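Long-range contacts in pyocyanin demethylase (Mycobacterium fortuitum subsp. fortuitum DSM 46621 = ATCC 6841, PDB 5K21), which degrades the phenazine pyocyanin by a tautomerizing demethylation and thereby inhibits Pseudomonas aeruginosa biofilms: residues T72-T77 with A87-P92; F98-T103 with G114-S119; D40-I45 with G58-T63; V53-G58 with T77-A82. All coordinates share one frame; numbering follows the deposited sequence.

Interaction 1: T72-T77 with A87-P92; sequences TYCELT and ARSLTP
E75 OE2 is gripped by two groups. From the antiparallel partner strand, R88 NH1 comes within 3.5 Å of E75 OE2; because the oxygen stands well out of the guanidinium plane and the two flat groups are 65° apart, this salt bridge rests on charge alone, with no N-H aimed at the carboxylate. The second group is the hydroxyl of Y73, on the same strand as E75, which donates to the anti lone pair, with Y73 OH 2.8 Å from E75 OE2. The bend at chi3 of R88 (-76°) turns its guanidinium over the Y73 side chain, crossing it at a slant: Y73 CE1 meets R88 NH2 at 3.6 Å with the ring and guanidinium planes inclined by 39°. R88 NH2 has its firmer partner in T77 OG1 of the second subunit, and E75 OE1 forms a salt bridge with R88 of the third.

On the barrel-interior face, C74 and S89 are a hydrogen-bonded pair, C74 N lying 2.9 Å from S89 O. S89 OG lies beside C74 CB at 3.4 Å, and C74 SG is itself tied to C60 by a disulfide beside the ligand. One water is held by three hydroxyls: T72 OG1, S89 OG at 2.8 Å and T91 OG1 at 2.7 Å.

The chemistry therefore divides by face: alternating charges run between subunits on one, which probably helps keep buried E75 ionised, while hydroxyls, one shared water and the disulfide sulfur occupy the other, with C74 reaching the ligand.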
loop_
_atom_site.group_PDB
_atom_site.type_symbol
_atom_site.label_atom_id
_atom_site.label_comp_id
_atom_site.label_asym_id
_atom_site.label_seq_id
_atom_site.Cartn_x
_atom_site.Cartn_y
_atom_site.Cartn_z
ATOM N N THR B 72 3.622 1.400 13.227
ATOM C CA THR B 72 3.342 1.908 11.892
ATOM C C THR B 72 3.316 0.768 10.898
ATOM O O THR B 72 4.138 -0.161 10.963
ATOM C CB THR B 72 4.372 2.928 11.340
ATOM O OG1 THR B 72 5.693 2.386 11.410
ATOM C CG2 THR B 72 4.291 4.259 12.056
ATOM N N TYR B 73 2.374 0.879 9.974
ATOM C CA TYR B 73 2.390 0.144 8.726
ATOM C C TYR B 73 3.089 1.020 7.694
ATOM O O TYR B 73 2.639 2.141 7.428
ATOM C CB TYR B 73 0.966 -0.204 8.301
ATOM C CG TYR B 73 0.859 -0.607 6.861
ATOM C CD1 TYR B 73 1.685 -1.589 6.340
ATOM C CD2 TYR B 73 -0.072 -0.017 6.020
ATOM C CE1 TYR B 73 1.607 -1.957 5.016
ATOM C CE2 TYR B 73 -0.162 -0.388 4.688
ATOM C CZ TYR B 73 0.677 -1.364 4.200
ATOM O OH TYR B 73 0.603 -1.749 2.880
ATOM N N CYS B 74 4.216 0.542 7.161
ATOM C CA CYS B 74 5.009 1.310 6.207
ATOM C C CYS B 74 5.137 0.565 4.889
ATOM O O CYS B 74 5.255 -0.672 4.857
ATOM C CB CYS B 74 6.408 1.599 6.726
ATOM S SG CYS B 74 6.458 2.643 8.161
ATOM N N GLU B 75 5.083 1.340 3.816
ATOM C CA GLU B 75 5.319 0.885 2.456
ATOM C C GLU B 75 6.422 1.741 1.856
ATOM O O GLU B 75 6.406 2.971 1.990
ATOM C CB GLU B 75 4.059 1.007 1.584
ATOM C CG GLU B 75 3.016 -0.079 1.751
ATOM C CD GLU B 75 3.343 -1.349 0.959
ATOM O OE1 GLU B 75 4.436 -1.427 0.339
ATOM O OE2 GLU B 75 2.487 -2.258 0.932
ATOM N N LEU B 76 7.357 1.087 1.166
ATOM C CA LEU B 76 8.535 1.744 0.634
ATOM C C LEU B 76 8.804 1.229 -0.768
ATOM O O LEU B 76 8.706 0.026 -1.015
ATOM C CB LEU B 76 9.759 1.462 1.530
ATOM C CG LEU B 76 11.106 2.065 1.133
ATOM C CD1 LEU B 76 11.057 3.584 1.311
ATOM C CD2 LEU B 76 12.199 1.456 1.996
ATOM N N THR B 77 9.160 2.144 -1.666
ATOM C CA THR B 77 9.673 1.802 -2.984
ATOM C C THR B 77 11.036 2.433 -3.162
ATOM O O THR B 77 11.187 3.653 -3.044
ATOM C CB THR B 77 8.758 2.264 -4.110
ATOM O OG1 THR B 77 7.492 1.634 -3.977
ATOM C CG2 THR B 77 9.362 1.915 -5.488
ATOM N N ALA B 87 9.149 -2.836 -0.391
ATOM C CA ALA B 87 9.251 -3.332 0.966
ATOM C C ALA B 87 8.072 -2.838 1.790
ATOM O O ALA B 87 7.475 -1.795 1.504
ATOM C CB ALA B 87 10.557 -2.884 1.620
ATOM N N ARG B 88 7.765 -3.584 2.846
ATOM C CA ARG B 88 6.687 -3.191 3.743
ATOM C C ARG B 88 6.994 -3.702 5.141
ATOM O O ARG B 88 7.727 -4.676 5.322
ATOM C CB ARG B 88 5.328 -3.718 3.276
ATOM C CG ARG B 88 5.228 -5.237 3.303
ATOM C CD ARG B 88 3.933 -5.690 2.665
ATOM N NE ARG B 88 2.771 -5.478 3.529
ATOM C CZ ARG B 88 1.526 -5.390 3.086
ATOM N NH1 ARG B 88 1.279 -5.450 1.780
ATOM N NH2 ARG B 88 0.520 -5.226 3.937
ATOM N N SER B 89 6.428 -3.024 6.135
ATOM C CA SER B 89 6.660 -3.381 7.521
ATOM C C SER B 89 5.428 -3.044 8.349
ATOM O O SER B 89 4.611 -2.191 7.978
ATOM C CB SER B 89 7.885 -2.676 8.111
ATOM O OG SER B 89 7.799 -1.261 7.992
ATOM N N LEU B 90 5.289 -3.770 9.457
ATOM C CA LEU B 90 4.376 -3.410 10.539
ATOM C C LEU B 90 5.200 -3.549 11.814
ATOM O O LEU B 90 5.391 -4.661 12.321
ATOM C CB LEU B 90 3.139 -4.299 10.560
ATOM C CG LEU B 90 2.169 -4.010 11.714
ATOM C CD1 LEU B 90 1.496 -2.658 11.497
ATOM C CD2 LEU B 90 1.114 -5.092 11.848
ATOM N N THR B 91 5.747 -2.446 12.299
ATOM C CA THR B 91 6.734 -2.517 13.377
ATOM C C THR B 91 6.573 -1.293 14.234
ATOM O O THR B 91 5.964 -0.298 13.821
ATOM C CB THR B 91 8.170 -2.557 12.834
ATOM O OG1 THR B 91 8.442 -1.318 12.169
ATOM C CG2 THR B 91 8.382 -3.688 11.846
ATOM N N PRO B 92 7.154 -1.292 15.429
ATOM C CA PRO B 92 7.296 -0.039 16.163
ATOM C C PRO B 92 8.022 0.994 15.315
ATOM O O PRO B 92 8.922 0.670 14.538
ATOM C CB PRO B 92 8.102 -0.440 17.404
ATOM C CG PRO B 92 7.795 -1.903 17.595
ATOM C CD PRO B 92 7.641 -2.452 16.203
HETATM O O HOH W 1 6.995 0.023 10.313
#

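Interaction 2: F98-T103 with G114-S119; sequences FTMAIT and GELTVS. With 6QF (phenazin-1-ol), chain F.
G114 opens the pairing with I102: I102 N reaches G114 O at 2.8 Å, but from well above the carbonyl plane, and the return bond is weak. E115 comes next, on the outward face, its carboxylate beside the T99 methyl, E115 OE1 to T99 CG2 measuring 3.4 Å. L116 turns inward; its carbonyl oxygen accepts an almost straight bond from M100 N (177° at the hydrogen, 2.7 Å from N to L116 O), while its CB packs against I102 CG1. T117 returns to the outward face, where T117 OG1 and T99 OG1 are hydrogen-bonded at 2.7 Å.

V118 completes the antiparallel hairpin. Its CB sits over one face of the F98 ring, 3.9 Å from the centroid and 22° off the normal, a CH-pi contact. With F98 CG between its own backbone N and carbonyl carbon (chi1 60°), the ring stands alongside V118 and presents its edge to phenazin-1-ol, F98 CZ lying 3.4 Å from ligand C14. M100 SD approaches the same ligand atom, C14, at 3.8 Å.

This wall of the barrel thus meets the hydroxyl-free end of the tricycle by shape and dispersion, whereas the ligand's hydrogen bonds run to D40 and H93.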
loop_
_atom_site.group_PDB
_atom_site.type_symbol
_atom_site.label_atom_id
_atom_site.label_comp_id
_atom_site.label_asym_id
_atom_site.label_seq_id
_atom_site.Cartn_x
_atom_site.Cartn_y
_atom_site.Cartn_z
ATOM N N PHE B 98 14.629 -1.466 12.561
ATOM C CA PHE B 98 13.496 -2.332 12.272
ATOM C C PHE B 98 13.679 -2.930 10.892
ATOM O O PHE B 98 14.380 -2.375 10.041
ATOM C CB PHE B 98 12.151 -1.591 12.361
ATOM C CG PHE B 98 12.037 -0.431 11.411
ATOM C CD1 PHE B 98 12.578 0.799 11.739
ATOM C CD2 PHE B 98 11.391 -0.576 10.199
ATOM C CE1 PHE B 98 12.465 1.882 10.863
ATOM C CE2 PHE B 98 11.277 0.507 9.308
ATOM C CZ PHE B 98 11.819 1.723 9.653
ATOM N N THR B 99 13.065 -4.088 10.694
ATOM C CA THR B 99 13.255 -4.881 9.494
ATOM C C THR B 99 11.944 -4.960 8.732
ATOM O O THR B 99 10.902 -5.314 9.294
ATOM C CB THR B 99 13.778 -6.268 9.837
ATOM O OG1 THR B 99 15.074 -6.136 10.434
ATOM C CG2 THR B 99 13.885 -7.137 8.574
ATOM N N MET B 100 12.014 -4.618 7.463
ATOM C CA MET B 100 10.915 -4.661 6.516
ATOM C C MET B 100 11.046 -5.910 5.670
ATOM O O MET B 100 12.143 -6.452 5.496
ATOM C CB MET B 100 10.924 -3.430 5.597
ATOM C CG MET B 100 11.094 -2.100 6.304
ATOM S SD MET B 100 10.968 -0.714 5.149
ATOM C CE MET B 100 9.210 -0.726 4.809
ATOM N N ALA B 101 9.913 -6.393 5.190
ATOM C CA ALA B 101 9.892 -7.499 4.257
ATOM C C ALA B 101 10.031 -6.936 2.854
ATOM O O ALA B 101 9.316 -6.003 2.487
ATOM C CB ALA B 101 8.600 -8.306 4.388
ATOM N N ILE B 102 10.974 -7.481 2.085
ATOM C CA ILE B 102 11.032 -7.164 0.665
ATOM C C ILE B 102 10.054 -8.085 -0.040
ATOM O O ILE B 102 10.194 -9.312 0.027
ATOM C CB ILE B 102 12.452 -7.338 0.109
ATOM C CG1 ILE B 102 13.365 -6.244 0.659
ATOM C CG2 ILE B 102 12.424 -7.295 -1.419
ATOM C CD1 ILE B 102 14.833 -6.444 0.290
ATOM N N THR B 103 9.060 -7.494 -0.718
ATOM C CA THR B 103 7.987 -8.276 -1.320
ATOM C C THR B 103 8.133 -8.466 -2.819
ATOM O O THR B 103 7.434 -9.311 -3.386
ATOM C CB THR B 103 6.630 -7.627 -1.062
ATOM O OG1 THR B 103 6.648 -6.320 -1.622
ATOM C CG2 THR B 103 6.330 -7.549 0.430
ATOM N N GLY B 114 12.952 -11.026 0.455
ATOM C CA GLY B 114 13.990 -10.865 1.445
ATOM C C GLY B 114 13.621 -9.851 2.497
ATOM O O GLY B 114 12.449 -9.729 2.875
ATOM N N GLU B 115 14.624 -9.159 3.024
ATOM C CA GLU B 115 14.414 -8.267 4.146
ATOM C C GLU B 115 15.302 -7.043 4.020
ATOM O O GLU B 115 16.339 -7.050 3.349
ATOM C CB GLU B 115 14.668 -8.981 5.468
ATOM C CG GLU B 115 16.060 -9.424 5.639
ATOM C CD GLU B 115 16.209 -10.315 6.845
ATOM O OE1 GLU B 115 15.620 -9.984 7.890
ATOM O OE2 GLU B 115 16.907 -11.346 6.739
ATOM N N LEU B 116 14.840 -5.972 4.630
ATOM C CA LEU B 116 15.529 -4.695 4.589
ATOM C C LEU B 116 15.486 -4.105 5.987
ATOM O O LEU B 116 14.400 -3.846 6.517
ATOM C CB LEU B 116 14.863 -3.794 3.552
ATOM C CG LEU B 116 15.424 -2.405 3.238
ATOM C CD1 LEU B 116 14.845 -1.926 1.939
ATOM C CD2 LEU B 116 15.062 -1.396 4.309
ATOM N N THR B 117 16.655 -3.925 6.590
ATOM C CA THR B 117 16.733 -3.413 7.946
ATOM C C THR B 117 17.126 -1.944 7.915
ATOM O O THR B 117 18.165 -1.574 7.353
ATOM C CB THR B 117 17.708 -4.228 8.787
ATOM O OG1 THR B 117 17.221 -5.572 8.873
ATOM C CG2 THR B 117 17.832 -3.632 10.181
ATOM N N VAL B 118 16.309 -1.127 8.548
ATOM C CA VAL B 118 16.519 0.317 8.617
ATOM C C VAL B 118 17.153 0.628 9.959
ATOM O O VAL B 118 16.604 0.275 11.007
ATOM C CB VAL B 118 15.205 1.073 8.455
ATOM C CG1 VAL B 118 15.444 2.598 8.490
ATOM C CG2 VAL B 118 14.515 0.656 7.195
ATOM N N SER B 119 18.317 1.253 9.928
ATOM C CA SER B 119 19.041 1.630 11.128
ATOM C C SER B 119 19.345 3.120 11.084
ATOM O O SER B 119 19.494 3.714 10.010
ATOM C CB SER B 119 20.329 0.799 11.284
ATOM O OG SER B 119 21.200 1.014 10.198
HETATM C C4 6QF F . 9.886 7.363 7.715
HETATM C C5 6QF F . 9.156 8.464 8.377
HETATM C C6 6QF F . 9.534 9.768 8.268
HETATM C C10 6QF F . 11.393 5.483 6.386
HETATM C C13 6QF F . 11.764 3.126 5.811
HETATM C C15 6QF F . 9.929 3.692 7.226
HETATM C C1 6QF F . 10.678 10.114 7.475
HETATM C C2 6QF F . 11.375 9.153 6.849
HETATM C C3 6QF F . 11.036 7.735 6.919
HETATM N N7 6QF F . 11.761 6.789 6.281
HETATM N N8 6QF F . 9.520 6.058 7.830
HETATM C C9 6QF F . 10.253 5.107 7.171
HETATM C C11 6QF F . 12.118 4.412 5.720
HETATM C C14 6QF F . 10.632 2.751 6.590
HETATM O O19 6QF F . 8.087 8.110 9.116
#

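Interaction 3: D40-I45 with G58-T63; sequences DIFSDI and GACFFT. With 6QF (phenazin-1-ol), chain F.
This is a beta-hairpin pairing in the allene oxide cyclase-like barrel, joining strands 39-48 and 51-65 where their inward side chains form a wall of the phenazine pocket. The evidence is an antiparallel register, D40 with C60 and F42 with G58 as hydrogen-bonded pairs, the C60 N to D40 O bond being 2.8 Å. Between them the non-hydrogen-bonded pair I41 and A59 faces the other way, I41 CG1 touching A59 CB at 4.2 Å; I41 also packs on F62 of the third subunit.

The F42 ring lies between the partner strand and the ligand. A chi1 of 56° tips it across the neighbouring backbone so that G58 CA sits over one face, 4.0 Å from the centroid. The opposite face carries the ligand, with F42 CZ 3.3 Å from ligand C10. Obliquely beside the ring is C60 SG, 3.9 Å from F42 CE1; this sulfur also approaches ligand N8 at 3.3 Å.

D40 OD1 lies at the edge of the F62 ring, near its plane, the carboxylate and ring planes 72° apart. F62 in turn packs edge-to-face on H93, which also bonds the ligand, so it probably helps position both groups that hold the phenazine. In the D40 contact, ligand O19 donates to D40 OD2 across just 2.6 Å.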
loop_
_atom_site.group_PDB
_atom_site.type_symbol
_atom_site.label_atom_id
_atom_site.label_comp_id
_atom_site.label_asym_id
_atom_site.label_seq_id
_atom_site.Cartn_x
_atom_site.Cartn_y
_atom_site.Cartn_z
ATOM N N ASP B 40 3.003 9.529 7.833
ATOM C CA ASP B 40 4.185 10.164 7.277
ATOM C C ASP B 40 4.313 9.761 5.825
ATOM O O ASP B 40 4.178 8.581 5.491
ATOM C CB ASP B 40 5.451 9.748 8.010
ATOM C CG ASP B 40 5.486 10.210 9.438
ATOM O OD1 ASP B 40 4.629 11.027 9.856
ATOM O OD2 ASP B 40 6.388 9.729 10.155
ATOM N N ILE B 41 4.604 10.738 4.971
ATOM C CA ILE B 41 4.881 10.499 3.562
ATOM C C ILE B 41 6.259 11.091 3.286
ATOM O O ILE B 41 6.568 12.185 3.765
ATOM C CB ILE B 41 3.788 11.112 2.659
ATOM C CG1 ILE B 41 2.448 10.398 2.937
ATOM C CG2 ILE B 41 4.154 10.975 1.189
ATOM C CD1 ILE B 41 1.223 11.050 2.346
ATOM N N PHE B 42 7.120 10.340 2.603
ATOM C CA PHE B 42 8.516 10.761 2.554
ATOM C C PHE B 42 9.214 10.277 1.290
ATOM O O PHE B 42 8.764 9.354 0.609
ATOM C CB PHE B 42 9.282 10.235 3.764
ATOM C CG PHE B 42 9.208 8.737 3.900
ATOM C CD1 PHE B 42 8.125 8.137 4.519
ATOM C CD2 PHE B 42 10.188 7.935 3.352
ATOM C CE1 PHE B 42 8.040 6.747 4.617
ATOM C CE2 PHE B 42 10.107 6.573 3.439
ATOM C CZ PHE B 42 9.026 5.975 4.072
ATOM N N SER B 43 10.355 10.910 1.013
ATOM C CA SER B 43 11.263 10.517 -0.047
ATOM C C SER B 43 12.673 10.651 0.494
ATOM O O SER B 43 12.928 11.454 1.399
ATOM C CB SER B 43 11.099 11.375 -1.318
ATOM O OG SER B 43 11.191 12.767 -1.035
ATOM N N ASP B 44 13.582 9.865 -0.072
ATOM C CA ASP B 44 14.974 9.840 0.350
ATOM C C ASP B 44 15.877 9.799 -0.873
ATOM O O ASP B 44 15.477 9.362 -1.954
ATOM C CB ASP B 44 15.289 8.627 1.227
ATOM C CG ASP B 44 14.375 8.525 2.439
ATOM O OD1 ASP B 44 14.666 9.186 3.453
ATOM O OD2 ASP B 44 13.357 7.808 2.362
ATOM N N ILE B 45 17.107 10.266 -0.675
ATOM C CA ILE B 45 18.202 10.104 -1.628
ATOM C C ILE B 45 19.064 8.941 -1.155
ATOM O O ILE B 45 19.448 8.880 0.019
ATOM C CB ILE B 45 19.042 11.389 -1.734
ATOM C CG1 ILE B 45 18.210 12.557 -2.265
ATOM C CG2 ILE B 45 20.271 11.165 -2.604
ATOM C CD1 ILE B 45 17.819 12.403 -3.705
ATOM N N GLY B 58 7.817 6.619 0.065
ATOM C CA GLY B 58 7.064 5.721 0.909
ATOM C C GLY B 58 6.067 6.457 1.771
ATOM O O GLY B 58 6.006 7.694 1.791
ATOM N N ALA B 59 5.302 5.652 2.505
ATOM C CA ALA B 59 4.259 6.150 3.384
ATOM C C ALA B 59 4.184 5.239 4.594
ATOM O O ALA B 59 4.319 4.017 4.466
ATOM C CB ALA B 59 2.912 6.203 2.648
ATOM N N CYS B 60 4.020 5.849 5.765
ATOM C CA CYS B 60 3.820 5.134 7.018
ATOM C C CYS B 60 2.509 5.587 7.631
ATOM O O CYS B 60 2.207 6.783 7.640
ATOM C CB CYS B 60 4.961 5.389 8.001
ATOM S SG CYS B 60 6.534 4.627 7.500
ATOM N N PHE B 61 1.732 4.618 8.104
ATOM C CA PHE B 61 0.446 4.849 8.757
ATOM C C PHE B 61 0.542 4.368 10.195
ATOM O O PHE B 61 0.902 3.212 10.431
ATOM C CB PHE B 61 -0.666 4.093 8.032
ATOM C CG PHE B 61 -0.677 4.308 6.549
ATOM C CD1 PHE B 61 0.081 3.512 5.707
ATOM C CD2 PHE B 61 -1.434 5.316 5.999
ATOM C CE1 PHE B 61 0.088 3.742 4.320
ATOM C CE2 PHE B 61 -1.441 5.548 4.630
ATOM C CZ PHE B 61 -0.686 4.749 3.788
ATOM N N PHE B 62 0.212 5.245 11.144
ATOM C CA PHE B 62 0.229 4.900 12.563
ATOM C C PHE B 62 -1.040 4.108 12.880
ATOM O O PHE B 62 -2.139 4.660 12.965
ATOM C CB PHE B 62 0.371 6.175 13.393
ATOM C CG PHE B 62 1.732 6.808 13.285
ATOM C CD1 PHE B 62 2.085 7.547 12.160
ATOM C CD2 PHE B 62 2.664 6.665 14.302
ATOM C CE1 PHE B 62 3.336 8.120 12.038
ATOM C CE2 PHE B 62 3.928 7.248 14.193
ATOM C CZ PHE B 62 4.262 7.979 13.049
ATOM N N THR B 63 -0.893 2.802 13.060
ATOM C CA THR B 63 -2.033 1.927 13.286
ATOM C C THR B 63 -2.373 1.797 14.755
ATOM O O THR B 63 -3.507 1.466 15.094
ATOM C CB THR B 63 -1.736 0.537 12.701
ATOM O OG1 THR B 63 -0.522 0.040 13.269
ATOM C CG2 THR B 63 -1.575 0.621 11.199
HETATM C C4 6QF F . 9.886 7.363 7.715
HETATM C C5 6QF F . 9.156 8.464 8.377
HETATM C C6 6QF F . 9.534 9.768 8.268
HETATM C C10 6QF F . 11.393 5.483 6.386
HETATM C C13 6QF F . 11.764 3.126 5.811
HETATM C C15 6QF F . 9.929 3.692 7.226
HETATM C C1 6QF F . 10.678 10.114 7.475
HETATM C C2 6QF F . 11.375 9.153 6.849
HETATM C C3 6QF F . 11.036 7.735 6.919
HETATM N N7 6QF F . 11.761 6.789 6.281
HETATM N N8 6QF F . 9.520 6.058 7.830
HETATM C C9 6QF F . 10.253 5.107 7.171
HETATM C C11 6QF F . 12.118 4.412 5.720
HETATM C C14 6QF F . 10.632 2.751 6.590
HETATM O O19 6QF F . 8.087 8.110 9.116
#

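Interaction 4: V53-G58 with T77-A82; sequences VGYDGG and TIHLDA
A cross-strand aromatic pair marks this antiparallel stretch of the barrel: Y55 and H79 occupy a hydrogen-bonded site of strands 51-65 and 70-80, and their rings form an offset stack. The centroids are 4.5 Å apart and the planes differ by 9°. The offset puts Y55 OH above the centre of the imidazole, with Y55 OH 3.3 Å from H79 CD2, and sets H79 CB over the Y55 ring face. Different first torsions bring this about: the Y55 ring is tucked over its own backbone (chi1 54°), whereas H79 CG is anti to its backbone N (chi1 -179°). Beneath the rings, H79 N donates to Y55 O at 2.8 Å, and G57 and T77 repeat the paired bonding two residues along, T77 N to G57 O at 2.9 Å.

Toward the turn the direct bonding gives way to water. One water donates to V53 O at 2.6 Å and accepts from D81 N at 3.0 Å; another donates to D81 OD1 at 2.5 Å and touches H79 ND1 and V53 O only weakly. V53 CG2 runs alongside L80 CD2 at 4.0 Å.

Strand 39-48 flanks the pair on one side, where V53 and G54 both face L46 in a classic beta bulge, and strand 83-92 on the other, where I78 pairs with I85. M71 of the third subunit packs on Y55, and across the barrel D56 OD2 bonds Y128 of strand 127-132.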
loop_
_atom_site.group_PDB
_atom_site.type_symbol
_atom_site.label_atom_id
_atom_site.label_comp_id
_atom_site.label_asym_id
_atom_site.label_seq_id
_atom_site.Cartn_x
_atom_site.Cartn_y
_atom_site.Cartn_z
ATOM N N VAL B 53 22.941 6.677 -5.864
ATOM C CA VAL B 53 22.579 5.481 -6.616
ATOM C C VAL B 53 21.088 5.374 -6.870
ATOM O O VAL B 53 20.670 4.493 -7.633
ATOM C CB VAL B 53 23.093 4.201 -5.923
ATOM C CG1 VAL B 53 24.624 4.265 -5.805
ATOM C CG2 VAL B 53 22.417 3.996 -4.565
ATOM N N GLY B 54 20.277 6.240 -6.278
ATOM C CA GLY B 54 18.847 6.182 -6.504
ATOM C C GLY B 54 18.100 7.008 -5.469
ATOM O O GLY B 54 18.655 7.916 -4.850
ATOM N N TYR B 55 16.827 6.683 -5.327
ATOM C CA TYR B 55 15.946 7.439 -4.447
ATOM C C TYR B 55 14.818 6.518 -4.029
ATOM O O TYR B 55 14.668 5.408 -4.553
ATOM C CB TYR B 55 15.426 8.699 -5.140
ATOM C CG TYR B 55 14.766 8.423 -6.466
ATOM C CD1 TYR B 55 13.413 8.146 -6.540
ATOM C CD2 TYR B 55 15.506 8.440 -7.645
ATOM C CE1 TYR B 55 12.809 7.893 -7.742
ATOM C CE2 TYR B 55 14.912 8.182 -8.858
ATOM C CZ TYR B 55 13.558 7.910 -8.898
ATOM O OH TYR B 55 12.951 7.643 -10.099
ATOM N N ASP B 56 14.012 6.982 -3.076
ATOM C CA ASP B 56 12.883 6.175 -2.670
ATOM C C ASP B 56 11.722 7.088 -2.305
ATOM O O ASP B 56 11.836 8.325 -2.279
ATOM C CB ASP B 56 13.240 5.195 -1.526
ATOM C CG ASP B 56 13.519 5.881 -0.187
ATOM O OD1 ASP B 56 12.908 6.938 0.120
ATOM O OD2 ASP B 56 14.363 5.341 0.568
ATOM N N GLY B 57 10.590 6.436 -2.127
ATOM C CA GLY B 57 9.370 7.094 -1.711
ATOM C C GLY B 57 8.530 6.112 -0.935
ATOM O O GLY B 57 8.533 4.914 -1.222
ATOM N N GLY B 58 7.817 6.619 0.065
ATOM C CA GLY B 58 7.064 5.721 0.909
ATOM C C GLY B 58 6.067 6.457 1.771
ATOM O O GLY B 58 6.006 7.694 1.791
ATOM N N THR B 77 9.160 2.144 -1.666
ATOM C CA THR B 77 9.673 1.802 -2.984
ATOM C C THR B 77 11.036 2.433 -3.162
ATOM O O THR B 77 11.187 3.653 -3.044
ATOM C CB THR B 77 8.758 2.264 -4.110
ATOM O OG1 THR B 77 7.492 1.634 -3.977
ATOM C CG2 THR B 77 9.362 1.915 -5.488
ATOM N N ILE B 78 12.007 1.596 -3.492
ATOM C CA ILE B 78 13.369 2.005 -3.800
ATOM C C ILE B 78 13.539 1.965 -5.303
ATOM O O ILE B 78 13.124 0.994 -5.949
ATOM C CB ILE B 78 14.370 1.069 -3.102
ATOM C CG1 ILE B 78 14.392 1.386 -1.610
ATOM C CG2 ILE B 78 15.764 1.144 -3.771
ATOM C CD1 ILE B 78 15.070 0.308 -0.756
ATOM N N HIS B 79 14.094 3.037 -5.868
ATOM C CA HIS B 79 14.416 3.103 -7.287
ATOM C C HIS B 79 15.928 3.132 -7.455
ATOM O O HIS B 79 16.584 4.086 -7.020
ATOM C CB HIS B 79 13.776 4.337 -7.931
ATOM C CG HIS B 79 14.046 4.475 -9.400
ATOM N ND1 HIS B 79 15.286 4.814 -9.904
ATOM C CD2 HIS B 79 13.232 4.330 -10.474
ATOM C CE1 HIS B 79 15.229 4.857 -11.226
ATOM N NE2 HIS B 79 13.992 4.574 -11.598
ATOM N N LEU B 80 16.475 2.089 -8.076
ATOM C CA LEU B 80 17.868 2.038 -8.496
ATOM C C LEU B 80 17.914 1.947 -10.017
ATOM O O LEU B 80 16.899 1.701 -10.673
ATOM C CB LEU B 80 18.586 0.837 -7.866
ATOM C CG LEU B 80 18.447 0.735 -6.351
ATOM C CD1 LEU B 80 18.969 -0.590 -5.859
ATOM C CD2 LEU B 80 19.158 1.909 -5.690
ATOM N N ASP B 81 19.097 2.172 -10.593
ATOM C CA ASP B 81 19.221 2.053 -12.047
ATOM C C ASP B 81 18.852 0.650 -12.499
ATOM O O ASP B 81 18.200 0.472 -13.530
ATOM C CB ASP B 81 20.640 2.404 -12.504
ATOM C CG ASP B 81 20.983 3.876 -12.323
ATOM O OD1 ASP B 81 20.179 4.643 -11.753
ATOM O OD2 ASP B 81 22.098 4.264 -12.730
ATOM N N ALA B 82 19.212 -0.356 -11.707
ATOM C CA ALA B 82 18.969 -1.740 -12.086
ATOM C C ALA B 82 17.502 -2.147 -11.945
ATOM O O ALA B 82 17.077 -3.129 -12.562
ATOM C CB ALA B 82 19.842 -2.652 -11.218
HETATM O O HOH W 2 21.741 2.696 -9.219
HETATM O O HOH W 3 18.557 5.459 -9.982
#

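Overall arrangement
Strands 39-48, 51-65, 70-80 and 83-92 are consecutive in the barrel, and interactions 3, 4 and 1 join them pairwise; interaction 2 lies further round the same sheet. Interactions 1 and 4 share T77, interactions 3 and 4 share G58, and the C60-C74 disulfide bonds interaction 3 to interaction 1. Interactions 2 and 3, about 15 Å apart between centres, approach the ligand from opposite sides of the chain's centre, the first with apolar groups, the second with a carboxylate, a ring and sulfur. Interactions 1 and 3 are the most deeply buried, and both touch neighbouring subunits. Interactions 2 and 4, though largely buried, reach the surface at the T99-T117 face and at the Y55-H79 stack.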